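Local coordinates for protein ATP phosphoribosyltransferase regulatory subunit (Thermotoga maritima, PDB 1USY) that is probably required for the first step of histidine biosynthesis and may let histidine exert feedback control on ATP phosphoribosyltransferase activity, at residues B[60-65]-B[97-102]; B[9-14]-B[118-123]; B[207-212]-B[221-226]. All coordinates share one frame; numbering follows the deposited sequence.

Interaction 1 (B[60-65]-B[97-102])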
loop_
_atom_site.group_PDB
_atom_site.type_symbol
_atom_site.label_atom_id
_atom_site.label_comp_id
_atom_site.label_asym_id
_atom_site.label_seq_id
_atom_site.Cartn_x
_atom_site.Cartn_y
_atom_site.Cartn_z
ATOM N N ASN B 60 -1.148 -4.276 -25.317
ATOM C CA ASN B 60 -2.299 -4.676 -24.518
ATOM C C ASN B 60 -3.593 -4.092 -25.062
ATOM O O ASN B 60 -4.571 -4.804 -25.211
ATOM C CB ASN B 60 -2.141 -4.285 -23.043
ATOM C CG ASN B 60 -1.281 -5.263 -22.260
ATOM O OD1 ASN B 60 -1.323 -6.490 -22.479
ATOM N ND2 ASN B 60 -0.486 -4.724 -21.336
ATOM N N HIS B 61 -3.580 -2.798 -25.378
ATOM C CA HIS B 61 -4.765 -2.096 -25.880
ATOM C C HIS B 61 -5.286 -2.547 -27.237
ATOM O O HIS B 61 -6.438 -2.321 -27.563
ATOM C CB HIS B 61 -4.503 -0.604 -25.904
ATOM C CG HIS B 61 -4.440 -0.003 -24.539
ATOM N ND1 HIS B 61 -5.105 1.155 -24.205
ATOM C CD2 HIS B 61 -3.804 -0.409 -23.415
ATOM C CE1 HIS B 61 -4.870 1.442 -22.936
ATOM N NE2 HIS B 61 -4.079 0.513 -22.438
ATOM N N ARG B 62 -4.409 -3.150 -28.032
ATOM C CA ARG B 62 -4.766 -3.845 -29.258
ATOM C C ARG B 62 -5.603 -5.098 -28.939
ATOM O O ARG B 62 -6.608 -5.363 -29.607
ATOM C CB ARG B 62 -3.477 -4.223 -30.002
ATOM C CG ARG B 62 -3.667 -4.728 -31.424
ATOM C CD ARG B 62 -2.372 -5.150 -32.138
ATOM N NE ARG B 62 -2.521 -6.519 -32.616
ATOM C CZ ARG B 62 -2.608 -6.888 -33.892
ATOM N NH1 ARG B 62 -2.526 -6.006 -34.880
ATOM N NH2 ARG B 62 -2.765 -8.170 -34.188
ATOM N N LYS B 63 -5.200 -5.843 -27.897
ATOM C CA LYS B 63 -5.831 -7.125 -27.499
ATOM C C LYS B 63 -7.218 -6.970 -26.863
ATOM O O LYS B 63 -7.988 -7.942 -26.775
ATOM C CB LYS B 63 -4.915 -7.899 -26.537
ATOM C CG LYS B 63 -3.761 -8.632 -27.213
ATOM C CD LYS B 63 -2.887 -9.360 -26.190
ATOM C CE LYS B 63 -1.924 -8.401 -25.466
ATOM N NZ LYS B 63 -1.077 -9.040 -24.403
ATOM N N ARG B 64 -7.520 -5.753 -26.400
ATOM C CA ARG B 64 -8.855 -5.416 -25.906
ATOM C C ARG B 64 -9.816 -5.431 -27.092
ATOM O O ARG B 64 -11.016 -5.711 -26.926
ATOM C CB ARG B 64 -8.894 -4.047 -25.203
ATOM C CG ARG B 64 -7.631 -3.650 -24.432
ATOM C CD ARG B 64 -7.627 -4.012 -22.934
ATOM N NE ARG B 64 -8.085 -2.898 -22.096
ATOM C CZ ARG B 64 -7.296 -2.042 -21.445
ATOM N NH1 ARG B 64 -5.973 -2.152 -21.499
ATOM N NH2 ARG B 64 -7.836 -1.076 -20.715
ATOM N N TYR B 65 -9.267 -5.151 -28.280
ATOM C CA TYR B 65 -10.019 -5.137 -29.535
ATOM C C TYR B 65 -9.940 -6.502 -30.225
ATOM O O TYR B 65 -8.918 -6.852 -30.805
ATOM C CB TYR B 65 -9.513 -4.002 -30.447
ATOM C CG TYR B 65 -9.966 -2.625 -29.990
ATOM C CD1 TYR B 65 -9.882 -2.249 -28.639
ATOM C CD2 TYR B 65 -10.490 -1.699 -30.899
ATOM C CE1 TYR B 65 -10.298 -0.987 -28.198
ATOM C CE2 TYR B 65 -10.917 -0.422 -30.471
ATOM C CZ TYR B 65 -10.817 -0.078 -29.113
ATOM O OH TYR B 65 -11.225 1.161 -28.664
ATOM N N LYS B 97 4.047 0.312 -35.387
ATOM C CA LYS B 97 3.260 -0.319 -36.470
ATOM C C LYS B 97 3.164 -1.848 -36.301
ATOM O O LYS B 97 4.156 -2.560 -36.364
ATOM C CB LYS B 97 3.813 0.033 -37.843
ATOM C CG LYS B 97 3.368 -0.900 -38.939
ATOM C CD LYS B 97 2.408 -0.293 -39.955
ATOM C CE LYS B 97 2.018 -1.397 -40.977
ATOM N NZ LYS B 97 1.130 -1.001 -42.080
ATOM N N VAL B 98 1.963 -2.336 -36.037
ATOM C CA VAL B 98 1.727 -3.765 -35.906
ATOM C C VAL B 98 0.494 -4.061 -36.731
ATOM O O VAL B 98 -0.589 -3.562 -36.391
ATOM C CB VAL B 98 1.398 -4.191 -34.455
ATOM C CG1 VAL B 98 1.250 -5.706 -34.357
ATOM C CG2 VAL B 98 2.431 -3.668 -33.468
ATOM N N PRO B 99 0.620 -4.884 -37.773
ATOM C CA PRO B 99 1.797 -5.689 -38.090
ATOM C C PRO B 99 2.748 -5.062 -39.105
ATOM O O PRO B 99 2.335 -4.302 -39.990
ATOM C CB PRO B 99 1.197 -6.966 -38.687
ATOM C CG PRO B 99 -0.306 -6.699 -38.794
ATOM C CD PRO B 99 -0.487 -5.199 -38.694
ATOM N N ARG B 100 4.024 -5.400 -38.945
ATOM C CA ARG B 100 5.064 -5.097 -39.906
ATOM C C ARG B 100 4.874 -6.048 -41.055
ATOM O O ARG B 100 4.958 -7.261 -40.887
ATOM C CB ARG B 100 6.440 -5.307 -39.274
ATOM C CG ARG B 100 7.602 -5.355 -40.260
ATOM C CD ARG B 100 8.953 -5.585 -39.613
ATOM N NE ARG B 100 9.326 -7.004 -39.567
ATOM C CZ ARG B 100 9.248 -7.771 -38.480
ATOM N NH1 ARG B 100 8.806 -7.277 -37.328
ATOM N NH2 ARG B 100 9.617 -9.043 -38.538
ATOM N N ASN B 101 4.582 -5.502 -42.222
ATOM C CA ASN B 101 4.323 -6.342 -43.392
ATOM C C ASN B 101 5.592 -6.525 -44.242
ATOM O O ASN B 101 5.741 -7.523 -44.956
ATOM C CB ASN B 101 3.132 -5.800 -44.220
ATOM C CG ASN B 101 1.799 -5.903 -43.473
ATOM O OD1 ASN B 101 1.116 -4.895 -43.265
ATOM N ND2 ASN B 101 1.423 -7.130 -43.068
ATOM N N SER B 102 6.514 -5.572 -44.125
ATOM C CA SER B 102 7.726 -5.599 -44.911
ATOM C C SER B 102 8.794 -4.725 -44.252
ATOM O O SER B 102 8.507 -3.972 -43.320
ATOM C CB SER B 102 7.432 -5.099 -46.326
ATOM O OG SER B 102 6.619 -3.935 -46.277
#
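The guanidinium group of R62 overlaps one methyl of V98, with CG1 seated 3.7 Å above one face of the planar group and displaced toward its rim. NH1 is the guanidinium atom nearest that methyl, 3.8 Å from V98 CG1. The same nitrogen of R62 comes to 3.5 Å from V98 O. At the margin, NH1 of R62 is 4.4 Å from CD of P99, which approaches obliquely. The arginine spans a wide gap, since the CA atoms of R62 and V98 are 9.3 Å apart. It does so with its first two torsions extended (chi1 -169°, chi2 -178°) before a bend at chi3 turns the flat end to meet the valine. V98, for its part, sends CG1 opposite its own backbone N (chi1 -176°), which brings that branch over the face of the guanidinium. Helix 54-63 thus reaches the end of strand 86-98, in a family built on the class II aminoacyl-tRNA synthetase fold, where strands 71-83 and 86-98 form an antiparallel pair probably equivalent to the motif 2 hairpin. V98 is tied by backbone hydrogen bonding to I71 of the partner strand, and a cis peptide bond leads into P99 as the chain leaves the sheet. The charge of R62 is met elsewhere: its NH2 makes salt bridges with D68 and E261, so the valine packs on a guanidinium whose direction is probably fixed by two carboxylates. One turn of the same helix also carries a bond between side chains, K63 NZ donating a hydrogen bond to N60 OD1 at 3.2 Å. The neighbouring H61 packs on M1 of the second subunit, which places the contact close to the subunit interface.

Interaction 2 (B[9-14]-B[118-123])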
loop_
_atom_site.group_PDB
_atom_site.type_symbol
_atom_site.label_atom_id
_atom_site.label_comp_id
_atom_site.label_asym_id
_atom_site.label_seq_id
_atom_site.Cartn_x
_atom_site.Cartn_y
_atom_site.Cartn_z
ATOM N N VAL B 9 7.067 18.290 -30.155
ATOM C CA VAL B 9 5.895 17.416 -30.162
ATOM C C VAL B 9 4.978 17.659 -31.368
ATOM O O VAL B 9 4.568 16.705 -32.002
ATOM C CB VAL B 9 5.123 17.492 -28.851
ATOM C CG1 VAL B 9 4.174 16.392 -28.776
ATOM C CG2 VAL B 9 6.097 17.372 -27.698
ATOM N N PHE B 10 4.689 18.915 -31.702
ATOM C CA PHE B 10 3.862 19.221 -32.872
ATOM C C PHE B 10 4.527 18.754 -34.160
ATOM O O PHE B 10 3.875 18.176 -35.047
ATOM C CB PHE B 10 3.590 20.726 -32.981
ATOM C CG PHE B 10 2.949 21.140 -34.312
ATOM C CD1 PHE B 10 1.591 20.892 -34.568
ATOM C CD2 PHE B 10 3.701 21.770 -35.302
ATOM C CE1 PHE B 10 1.002 21.276 -35.777
ATOM C CE2 PHE B 10 3.124 22.150 -36.510
ATOM C CZ PHE B 10 1.761 21.899 -36.741
ATOM N N SER B 11 5.828 19.035 -34.258
ATOM C CA SER B 11 6.618 18.670 -35.413
ATOM C C SER B 11 6.572 17.159 -35.675
ATOM O O SER B 11 6.318 16.740 -36.803
ATOM C CB SER B 11 8.056 19.149 -35.213
ATOM O OG SER B 11 8.899 18.744 -36.292
ATOM N N PHE B 12 6.799 16.376 -34.618
ATOM C CA PHE B 12 6.824 14.917 -34.655
ATOM C C PHE B 12 5.469 14.369 -35.056
ATOM O O PHE B 12 5.387 13.448 -35.840
ATOM C CB PHE B 12 7.222 14.349 -33.275
ATOM C CG PHE B 12 7.286 12.858 -33.239
ATOM C CD1 PHE B 12 8.382 12.185 -33.791
ATOM C CD2 PHE B 12 6.272 12.120 -32.639
ATOM C CE1 PHE B 12 8.440 10.798 -33.783
ATOM C CE2 PHE B 12 6.322 10.715 -32.596
ATOM C CZ PHE B 12 7.404 10.053 -33.179
ATOM N N TYR B 13 4.424 14.963 -34.490
ATOM C CA TYR B 13 3.031 14.718 -34.838
ATOM C C TYR B 13 2.754 15.009 -36.321
ATOM O O TYR B 13 1.962 14.309 -36.949
ATOM C CB TYR B 13 2.129 15.584 -33.927
ATOM C CG TYR B 13 0.764 15.906 -34.512
ATOM C CD1 TYR B 13 -0.188 14.891 -34.717
ATOM C CD2 TYR B 13 0.426 17.213 -34.882
ATOM C CE1 TYR B 13 -1.429 15.160 -35.271
ATOM C CE2 TYR B 13 -0.826 17.492 -35.439
ATOM C CZ TYR B 13 -1.749 16.456 -35.629
ATOM O OH TYR B 13 -2.997 16.711 -36.165
ATOM N N SER B 14 3.380 16.048 -36.882
ATOM C CA SER B 14 3.244 16.303 -38.325
ATOM C C SER B 14 3.948 15.256 -39.153
ATOM O O SER B 14 3.401 14.779 -40.129
ATOM C CB SER B 14 3.713 17.710 -38.724
ATOM O OG SER B 14 3.182 18.651 -37.807
ATOM N N SER B 118 17.546 14.168 -35.811
ATOM C CA SER B 118 18.481 15.093 -36.405
ATOM C C SER B 118 17.955 16.534 -36.401
ATOM O O SER B 118 18.719 17.471 -36.615
ATOM C CB SER B 118 18.876 14.636 -37.800
ATOM O OG SER B 118 17.745 14.603 -38.624
ATOM N N GLU B 119 16.673 16.728 -36.124
ATOM C CA GLU B 119 16.132 18.087 -36.035
ATOM C C GLU B 119 15.830 18.515 -34.580
ATOM O O GLU B 119 15.790 19.696 -34.272
ATOM C CB GLU B 119 14.938 18.282 -36.990
ATOM C CG GLU B 119 13.554 18.118 -36.358
ATOM C CD GLU B 119 12.396 18.715 -37.175
ATOM O OE1 GLU B 119 12.257 18.340 -38.373
ATOM O OE2 GLU B 119 11.615 19.549 -36.613
ATOM N N PHE B 120 15.680 17.553 -33.679
ATOM C CA PHE B 120 15.461 17.876 -32.268
ATOM C C PHE B 120 16.740 18.098 -31.467
ATOM O O PHE B 120 16.730 18.770 -30.446
ATOM C CB PHE B 120 14.592 16.812 -31.582
ATOM C CG PHE B 120 13.215 16.669 -32.182
ATOM C CD1 PHE B 120 12.415 15.586 -31.837
ATOM C CD2 PHE B 120 12.721 17.605 -33.114
ATOM C CE1 PHE B 120 11.137 15.431 -32.418
ATOM C CE2 PHE B 120 11.460 17.468 -33.682
ATOM C CZ PHE B 120 10.655 16.369 -33.335
ATOM N N PHE B 121 17.836 17.540 -31.933
ATOM C CA PHE B 121 19.080 17.647 -31.208
ATOM C C PHE B 121 20.088 18.357 -32.067
ATOM O O PHE B 121 20.024 18.283 -33.298
ATOM C CB PHE B 121 19.568 16.264 -30.799
ATOM C CG PHE B 121 18.608 15.555 -29.914
ATOM C CD1 PHE B 121 17.628 14.736 -30.470
ATOM C CD2 PHE B 121 18.644 15.737 -28.520
ATOM C CE1 PHE B 121 16.691 14.072 -29.648
ATOM C CE2 PHE B 121 17.688 15.089 -27.669
ATOM C CZ PHE B 121 16.719 14.245 -28.250
ATOM N N GLU B 122 21.023 19.047 -31.419
ATOM C CA GLU B 122 21.916 19.916 -32.144
ATOM C C GLU B 122 22.843 19.050 -32.897
ATOM O O GLU B 122 23.095 19.245 -34.087
ATOM C CB GLU B 122 22.717 20.819 -31.198
ATOM C CG GLU B 122 22.383 22.305 -31.349
ATOM C CD GLU B 122 21.193 22.729 -30.482
ATOM O OE1 GLU B 122 20.026 22.641 -30.965
ATOM O OE2 GLU B 122 21.417 23.149 -29.307
ATOM N N GLY B 123 23.324 18.047 -32.180
ATOM C CA GLY B 123 24.646 17.512 -32.428
ATOM C C GLY B 123 24.608 16.749 -33.686
ATOM O O GLY B 123 23.523 16.380 -34.110
#
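S11 hydrogen-bonds E119, its OG donating to OE2 of the glutamate across 2.9 Å. The residue before it, F10, stacks on F10 of the second subunit, consistent with helix 6-16 being the motif 1 helix of the class II synthetase fold, which lies at the dimer interface. The S11 hydroxyl does not lie in the carboxylate plane of E119 but comes from above it, 53° out. With OG set opposite the backbone N of S11 (chi1 177°), the hydroxyl also skirts the F120 ring, where it lies at the edge, in the ring plane, 3.9 Å from CE2. With the hydroxyl gone, as in an alanine here, E119 OE2 would probably lose its serine donor and the glutamate arm would be left to its other partner, K15. F12 follows and uses its CB rather than its ring as the main point of contact, meeting F120 CZ at 4.0 Å, again at the edge of the F120 ring and in its plane. F120 therefore pushes its rim between two consecutive residues of helix 6-16, while the ring of F12 runs off toward I112 and I113 of helix 103-120 and toward L93 and L95 of the sheet. S14 turns back on its own helix, where OG donates to F10 O at 2.9 Å, above the carbonyl plane, and that oxygen also accepts from S14 N. Between the two helices, then, an aromatic edge packs on the buried side and a carboxylate is held on the more exposed one. E119 OE1 forms a salt bridge with K15, so both oxygens are engaged by helix 6-16, an environment that would be expected to keep the glutamate ionised.

Interaction 3 (B[207-212]-B[221-226]); sequences SASSFL and VEIDLT
S209 OG is met from two sides of the chain: it hydrogen-bonds L205 O one turn earlier in helix 199-215, and across the contact it lies 3.2 Å from I223 CD1. The hydroxyl, already hydrogen-bonded, thus sits beside the end of I223 as a satisfied, buried group. The chain of I223 bends toward the helix: CG1 stands opposite its carbonyl carbon (chi1 -63°), and CD1 beyond it supplies the nearest approach. Two residues back along the strand, V221 meets the helix with both of its branches. CG1 of V221 touches L212 CB at 3.4 Å and lies 4.0 Å from L212 CD1, the two side chains crossing at a slant. CG2 of V221 takes the other direction, 4.1 Å from the carbonyl oxygen of S209, so that the valine spans one turn of the helix between S209 and L212. Past V221, L212 packs on V127 and I129 of strand 125-131 and on L110 of helix 103-120. The axes of the segments 207-212 and 221-223 pass 9.0 Å apart at 165°, nearly antiparallel. Helix 199-215 is the last of several helices in the connection between the parallel neighbours 125-131 and 220-223, and it returns the chain to the edge of the sheet. Just beyond I223 the strand gives way to a loop, and D224 OD1 accepts from T226 N at 2.7 Å, nearly along its C-O axis, which closes an Asx turn. The other oxygen, D224 OD2, makes salt bridges with K157 and R187 while the carboxylate of E128 lies close by; through K157 the strand end adjoins the histidine pocket seen in this entry.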
loop_
_atom_site.group_PDB
_atom_site.type_symbol
_atom_site.label_atom_id
_atom_site.label_comp_id
_atom_site.label_asym_id
_atom_site.label_seq_id
_atom_site.Cartn_x
_atom_site.Cartn_y
_atom_site.Cartn_z
ATOM N N SER B 207 19.880 -2.660 -46.745
ATOM C CA SER B 207 18.789 -1.833 -47.250
ATOM C C SER B 207 18.515 -0.693 -46.258
ATOM O O SER B 207 18.188 0.433 -46.660
ATOM C CB SER B 207 17.547 -2.692 -47.523
ATOM O OG SER B 207 16.367 -1.895 -47.482
ATOM N N ALA B 208 18.673 -0.984 -44.967
ATOM C CA ALA B 208 18.532 0.040 -43.927
ATOM C C ALA B 208 19.650 1.088 -44.067
ATOM O O ALA B 208 19.377 2.264 -44.301
ATOM C CB ALA B 208 18.504 -0.606 -42.503
ATOM N N SER B 209 20.902 0.656 -43.935
ATOM C CA SER B 209 22.082 1.507 -44.178
ATOM C C SER B 209 21.911 2.415 -45.405
ATOM O O SER B 209 22.082 3.634 -45.297
ATOM C CB SER B 209 23.304 0.630 -44.422
ATOM O OG SER B 209 23.615 -0.099 -43.258
ATOM N N SER B 210 21.569 1.811 -46.538
ATOM C CA SER B 210 21.357 2.535 -47.798
ATOM C C SER B 210 20.280 3.584 -47.645
ATOM O O SER B 210 20.493 4.775 -47.894
ATOM C CB SER B 210 20.904 1.583 -48.900
ATOM O OG SER B 210 22.020 1.122 -49.634
ATOM N N PHE B 211 19.134 3.122 -47.240
ATOM C CA PHE B 211 17.992 3.994 -47.071
ATOM C C PHE B 211 18.376 5.224 -46.230
ATOM O O PHE B 211 18.137 6.367 -46.624
ATOM C CB PHE B 211 16.846 3.254 -46.390
ATOM C CG PHE B 211 15.629 4.150 -46.186
ATOM C CD1 PHE B 211 15.437 4.779 -44.959
ATOM C CD2 PHE B 211 14.711 4.341 -47.229
ATOM C CE1 PHE B 211 14.329 5.604 -44.764
ATOM C CE2 PHE B 211 13.600 5.168 -47.034
ATOM C CZ PHE B 211 13.409 5.799 -45.801
ATOM N N LEU B 212 18.977 4.978 -45.080
ATOM C CA LEU B 212 19.369 6.068 -44.161
ATOM C C LEU B 212 20.464 6.973 -44.775
ATOM O O LEU B 212 20.377 8.207 -44.724
ATOM C CB LEU B 212 19.900 5.498 -42.840
ATOM C CG LEU B 212 18.810 4.816 -41.992
ATOM C CD1 LEU B 212 19.277 4.488 -40.570
ATOM C CD2 LEU B 212 17.546 5.671 -41.824
ATOM N N VAL B 221 25.683 6.926 -40.285
ATOM C CA VAL B 221 25.047 5.623 -40.086
ATOM C C VAL B 221 26.098 4.560 -39.849
ATOM O O VAL B 221 26.963 4.355 -40.700
ATOM C CB VAL B 221 24.084 5.185 -41.252
ATOM C CG1 VAL B 221 22.890 6.103 -41.316
ATOM C CG2 VAL B 221 24.777 5.220 -42.584
ATOM N N GLU B 222 26.037 3.895 -38.695
ATOM C CA GLU B 222 27.030 2.865 -38.411
ATOM C C GLU B 222 26.431 1.521 -38.013
ATOM O O GLU B 222 25.278 1.408 -37.624
ATOM C CB GLU B 222 28.115 3.322 -37.418
ATOM C CG GLU B 222 27.875 4.662 -36.795
ATOM C CD GLU B 222 29.116 5.342 -36.265
ATOM O OE1 GLU B 222 29.568 6.307 -36.911
ATOM O OE2 GLU B 222 29.588 4.972 -35.167
ATOM N N ILE B 223 27.234 0.500 -38.136
ATOM C CA ILE B 223 26.755 -0.837 -37.984
ATOM C C ILE B 223 27.428 -1.441 -36.776
ATOM O O ILE B 223 28.644 -1.381 -36.659
ATOM C CB ILE B 223 27.118 -1.626 -39.244
ATOM C CG1 ILE B 223 26.403 -1.046 -40.492
ATOM C CG2 ILE B 223 26.902 -3.114 -38.995
ATOM C CD1 ILE B 223 24.980 -1.581 -40.780
ATOM N N ASP B 224 26.641 -1.994 -35.866
ATOM C CA ASP B 224 27.180 -2.594 -34.621
ATOM C C ASP B 224 26.310 -3.765 -34.179
ATOM O O ASP B 224 25.169 -3.598 -33.801
ATOM C CB ASP B 224 27.246 -1.557 -33.499
ATOM C CG ASP B 224 27.847 -2.120 -32.205
ATOM O OD1 ASP B 224 27.626 -3.332 -31.869
ATOM O OD2 ASP B 224 28.556 -1.395 -31.464
ATOM N N LEU B 225 26.886 -4.949 -34.245
ATOM C CA LEU B 225 26.185 -6.202 -34.006
ATOM C C LEU B 225 26.397 -6.761 -32.582
ATOM O O LEU B 225 26.103 -7.945 -32.319
ATOM C CB LEU B 225 26.661 -7.213 -35.025
ATOM C CG LEU B 225 26.186 -7.140 -36.485
ATOM C CD1 LEU B 225 25.352 -5.902 -36.856
ATOM C CD2 LEU B 225 27.397 -7.250 -37.391
ATOM N N THR B 226 27.010 -5.921 -31.730
ATOM C CA THR B 226 27.022 -6.387 -30.350
ATOM C C THR B 226 25.614 -6.134 -29.757
ATOM O O THR B 226 24.625 -6.092 -30.474
ATOM C CB THR B 226 28.151 -5.645 -29.595
ATOM O OG1 THR B 226 27.961 -4.243 -29.652
ATOM C CG2 THR B 226 29.540 -5.928 -30.189
#

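How the interactions relate
From the N terminus, helix 6-16 opens interaction 2, which closes only when the chain reaches the end of helix 103-120. Interaction 1 is nested inside that long loop: it opens near the end of helix 54-63 and closes where strand 86-98 runs out, just before helix 103-120. Interaction 3 follows in series, a short closure from helix 199-215 to strand 220-223. None of the three touches another; the centres of interactions 1 and 2 are 26 Å apart. Interactions 1 and 3 reach the same mixed sheet, at strand 86-98 and at its edge strand 220-223, while interaction 2 pairs two helices. Interactions 1 and 2 also both touch the second subunit.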